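Local coordinates for CMP-sialic acid transporter 1 (PDB 6I1R), which probably carries CMP-sialic acid from the cytoplasm into the Golgi and binds CMP in an outward-facing state, at residues T141-G146 with M268-T273. The protein carries 5 engineered substitutions. Residues are numbered along the deposited sequence; the frame is centred on the assembly and turned at random.
Sequences TSQVKG and MAMLLT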
loop_
_atom_site.group_PDB
_atom_site.type_symbol
_atom_site.label_atom_id
_atom_site.label_comp_id
_atom_site.label_asym_id
_atom_site.label_seq_id
_atom_site.Cartn_x
_atom_site.Cartn_y
_atom_site.Cartn_z
ATOM N N THR B 141 -8.407 12.220 -21.109
ATOM C CA THR B 141 -7.879 11.622 -22.344
ATOM C C THR B 141 -6.498 11.002 -22.090
ATOM O O THR B 141 -6.230 9.890 -22.539
ATOM C CB THR B 141 -7.831 12.655 -23.479
ATOM O OG1 THR B 141 -9.177 12.939 -23.863
ATOM C CG2 THR B 141 -7.050 12.193 -24.689
ATOM N N SER B 142 -5.636 11.719 -21.374
ATOM C CA SER B 142 -4.276 11.251 -21.096
ATOM C C SER B 142 -4.295 10.028 -20.168
ATOM O O SER B 142 -3.395 9.192 -20.228
ATOM C CB SER B 142 -3.435 12.359 -20.517
ATOM O OG SER B 142 -3.984 12.823 -19.293
ATOM N N GLN B 143 -5.313 9.927 -19.319
ATOM C CA GLN B 143 -5.382 8.855 -18.329
ATOM C C GLN B 143 -5.991 7.585 -18.941
ATOM O O GLN B 143 -5.688 6.488 -18.474
ATOM C CB GLN B 143 -6.188 9.310 -17.111
ATOM C CG GLN B 143 -5.523 10.439 -16.335
ATOM C CD GLN B 143 -6.099 10.597 -14.949
ATOM O OE1 GLN B 143 -6.982 11.417 -14.713
ATOM N NE2 GLN B 143 -5.604 9.796 -14.018
ATOM N N VAL B 144 -6.829 7.724 -19.973
ATOM C CA VAL B 144 -7.622 6.598 -20.512
ATOM C C VAL B 144 -6.714 5.381 -20.742
ATOM O O VAL B 144 -5.584 5.507 -21.226
ATOM C CB VAL B 144 -8.378 6.997 -21.797
ATOM C CG1 VAL B 144 -8.794 5.789 -22.628
ATOM C CG2 VAL B 144 -9.590 7.862 -21.490
ATOM N N LYS B 145 -7.245 4.206 -20.402
ATOM C CA LYS B 145 -6.495 2.951 -20.439
ATOM C C LYS B 145 -6.251 2.538 -21.896
ATOM O O LYS B 145 -7.193 2.288 -22.650
ATOM C CB LYS B 145 -7.256 1.854 -19.686
ATOM N N GLY B 146 -4.975 2.457 -22.268
ATOM C CA GLY B 146 -4.578 2.151 -23.638
ATOM C C GLY B 146 -4.703 0.672 -23.958
ATOM O O GLY B 146 -4.883 -0.162 -23.067
ATOM N N MET B 268 -1.899 20.575 -15.153
ATOM C CA MET B 268 -0.644 20.627 -15.914
ATOM C C MET B 268 0.464 19.876 -15.164
ATOM O O MET B 268 1.420 19.405 -15.784
ATOM C CB MET B 268 -0.198 22.074 -16.153
ATOM C CG MET B 268 -1.146 22.876 -17.027
ATOM S SD MET B 268 -1.495 22.090 -18.617
ATOM C CE MET B 268 -3.103 22.796 -18.971
ATOM N N ALA B 269 0.347 19.780 -13.842
ATOM C CA ALA B 269 1.288 18.991 -13.043
ATOM C C ALA B 269 1.151 17.506 -13.400
ATOM O O ALA B 269 2.148 16.804 -13.581
ATOM C CB ALA B 269 1.037 19.224 -11.573
ATOM N N MET B 270 -0.095 17.053 -13.505
ATOM C CA MET B 270 -0.416 15.658 -13.803
ATOM C C MET B 270 0.134 15.272 -15.183
ATOM O O MET B 270 0.549 14.131 -15.385
ATOM C CB MET B 270 -1.931 15.439 -13.783
ATOM C CG MET B 270 -2.339 13.979 -13.761
ATOM S SD MET B 270 -3.820 13.673 -14.755
ATOM C CE MET B 270 -3.135 13.794 -16.405
ATOM N N LEU B 271 0.125 16.211 -16.128
ATOM C CA LEU B 271 0.688 15.961 -17.458
ATOM C C LEU B 271 2.218 15.906 -17.364
ATOM O O LEU B 271 2.841 15.025 -17.955
ATOM C CB LEU B 271 0.239 17.058 -18.431
ATOM C CG LEU B 271 -1.223 17.003 -18.874
ATOM C CD1 LEU B 271 -1.563 18.203 -19.742
ATOM C CD2 LEU B 271 -1.529 15.708 -19.614
ATOM N N LEU B 272 2.810 16.843 -16.623
ATOM C CA LEU B 272 4.267 16.906 -16.475
ATOM C C LEU B 272 4.780 15.610 -15.833
ATOM O O LEU B 272 5.805 15.074 -16.257
ATOM C CB LEU B 272 4.639 18.130 -15.630
ATOM C CG LEU B 272 6.134 18.365 -15.417
ATOM C CD1 LEU B 272 6.852 18.571 -16.742
ATOM C CD2 LEU B 272 6.369 19.554 -14.498
ATOM N N THR B 273 4.062 15.119 -14.823
ATOM C CA THR B 273 4.429 13.881 -14.121
ATOM C C THR B 273 4.555 12.723 -15.120
ATOM O O THR B 273 5.516 11.955 -15.065
ATOM C CB THR B 273 3.414 13.543 -13.019
ATOM O OG1 THR B 273 3.563 14.497 -11.966
ATOM C CG2 THR B 273 3.584 12.150 -12.455
#
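Met270 reaches across to Ser142 and Gln143 where the end of helix 126-143 meets the middle of helix 259-279, in the helical bundle of the nucleotide-sugar transporter family, which belongs to the drug/metabolite transporter clan. Residues 141-146 hold the last turn of helix 126-143 and the loop after it; residues 268-273 lie within helix 259-279. The backbones stay apart, with Ser142 CA 7.7 Å from Leu271 CA, and no hydrogen bond joins the two segments.

The packing is by van der Waals contact. With CG set opposite the backbone N (chi1 -167°), the Met270 chain bends further out and lays its thioether against Gln143. Met270 SD is 3.8 Å from Gln143 CD, and the two side chains run at a slant to each other. Met270 CE lies beside Ser142 OG. Leu271 CD2 packs 4.0 Å from Ser142 CB; Ile293 and Cys296 of helix 287-304 also touch Leu271.

Two polar atoms are hydrogen-bonded to residues outside the two segments: Gln143 OE1 to Asn106 ND2, and Ser142 OG to Thr139 O, about one turn back. Replacing Gln143 with an alanine would probably leave Asn106 without this acceptor and the sulfur of Met270 with less to pack against. On the other helix, Ala269 O accepts from both Thr273 N and Thr273 OG1, the hydroxyl standing 3.2 Å from Ala269 O and above the carbonyl plane.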